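Local coordinates for protein intramolecular trans-sialidase (Macrobdella decora, PDB 3SLI) that cleaves sialic acid from sialoglycoconjugates by intramolecular trans-glycosylation, releasing it as 2,7-anhydro-Neu5Ac, at residues S99-A102 against R108-N111. Residues are numbered along the deposited sequence; the frame is centred on the assembly and turned at random.
Sequences SVRA and RVFN
Ala102 and Val109 meet at the base of the beta hairpin of strands 103-104 and 107-118 in the N-terminal, concanavalin-like domain, where the loop 99-102 leads in beside the start of 107-118, a strand interrupted by a bulge or short loop. The end-to-end directions of the two segments differ by 162°, as expected for antiparallel neighbours. A backbone hydrogen bond runs from Val109 N to Ala102 O at 3.2 Å, with an angle of 158° at the hydrogen. Ala102 O also receives a CA-H...O contact from Arg108 CA at 3.3 Å, and Arg108 CD comes within 3.5 Å of Ala102 O. A bend at chi2 (-73°) turns the Arg108 chain toward Ala102, whose CB lies 3.7 Å from Arg108 NH1, oblique to the guanidinium plane. Next to this bond the contact is looser: Arg101 CG lies 4.0 Å from Val109 CG2, a grazing aliphatic contact made before the arginine chain turns away. At the far end the segments have diverged, with 6.6 Å between Val100 CA and Asn111 CA, and the Asn111 side chain bridges the gap. Its amide lies next to Val100 and the Arg101 backbone; the amide orientation is probably reversed in the model, leaving its polar pairing unsettled. Beyond the hairpin, Asn111 pairs through its backbone with Tyr43 of strand 37-45, on which the Val100 side chain also packs. Arg101 NH2 hydrogen-bonds to Leu103 O within the hairpin, while NH1 reaches across to a salt bridge with Glu668 in the C-terminal part of the chain. Ala102 packs on Thr626 and Met629, so the hairpin lies where the N-terminal domain meets loops of the catalytic propeller.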
# COMPACT_ATOMS: atom_id res chain seq x y z
N SER A 99 4.76 -10.31 -8.77
CA SER A 99 4.43 -9.99 -10.16
C SER A 99 3.31 -10.83 -10.74
O SER A 99 2.63 -10.40 -11.68
CB SER A 99 5.68 -10.16 -11.03
OG SER A 99 6.70 -9.25 -10.66
N VAL A 100 3.14 -12.05 -10.23
CA VAL A 100 2.11 -12.96 -10.70
C VAL A 100 1.29 -13.50 -9.53
O VAL A 100 1.67 -13.30 -8.37
CB VAL A 100 2.76 -14.16 -11.49
CG1 VAL A 100 3.52 -13.63 -12.70
CG2 VAL A 100 3.70 -14.95 -10.60
N ARG A 101 0.18 -14.17 -9.81
CA ARG A 101 -0.65 -14.73 -8.75
C ARG A 101 -0.89 -16.20 -9.06
O ARG A 101 -0.54 -16.67 -10.14
CB ARG A 101 -1.96 -13.96 -8.57
CG ARG A 101 -3.03 -14.15 -9.65
CD ARG A 101 -4.26 -13.30 -9.34
NE ARG A 101 -4.87 -13.66 -8.05
CZ ARG A 101 -5.55 -12.82 -7.27
NH1 ARG A 101 -5.73 -11.56 -7.63
NH2 ARG A 101 -6.10 -13.26 -6.14
N ALA A 102 -1.47 -16.95 -8.13
CA ALA A 102 -1.71 -18.37 -8.35
C ALA A 102 -3.17 -18.74 -8.35
O ALA A 102 -3.63 -19.52 -9.19
CB ALA A 102 -0.96 -19.20 -7.32
N ARG A 108 -7.24 -21.87 -9.72
CA ARG A 108 -5.92 -21.60 -10.27
C ARG A 108 -6.11 -20.90 -11.62
O ARG A 108 -6.90 -21.35 -12.45
CB ARG A 108 -5.14 -22.90 -10.47
CG ARG A 108 -4.79 -23.64 -9.18
CD ARG A 108 -3.69 -22.93 -8.40
NE ARG A 108 -3.36 -23.64 -7.16
CZ ARG A 108 -2.18 -23.59 -6.56
NH1 ARG A 108 -1.18 -22.89 -7.07
NH2 ARG A 108 -1.99 -24.26 -5.42
N VAL A 109 -5.42 -19.79 -11.81
CA VAL A 109 -5.55 -19.01 -13.04
C VAL A 109 -4.26 -18.90 -13.85
O VAL A 109 -3.16 -19.11 -13.32
CB VAL A 109 -6.10 -17.59 -12.74
CG1 VAL A 109 -7.53 -17.67 -12.19
CG2 VAL A 109 -5.18 -16.85 -11.75
N PHE A 110 -4.40 -18.61 -15.13
CA PHE A 110 -3.25 -18.46 -16.02
C PHE A 110 -2.64 -17.07 -15.95
O PHE A 110 -3.34 -16.07 -15.79
CB PHE A 110 -3.66 -18.72 -17.48
CG PHE A 110 -3.75 -20.18 -17.84
CD1 PHE A 110 -4.90 -20.91 -17.54
CD2 PHE A 110 -2.69 -20.82 -18.47
CE1 PHE A 110 -4.99 -22.27 -17.88
CE2 PHE A 110 -2.77 -22.17 -18.81
CZ PHE A 110 -3.92 -22.90 -18.51
N ASN A 111 -1.32 -17.02 -16.04
CA ASN A 111 -0.61 -15.75 -16.05
C ASN A 111 0.13 -15.79 -17.38
O ASN A 111 0.44 -16.87 -17.90
CB ASN A 111 0.40 -15.65 -14.89
CG ASN A 111 -0.29 -15.58 -13.53
OD1 ASN A 111 -0.70 -16.60 -12.97
ND2 ASN A 111 -0.37 -14.38 -12.97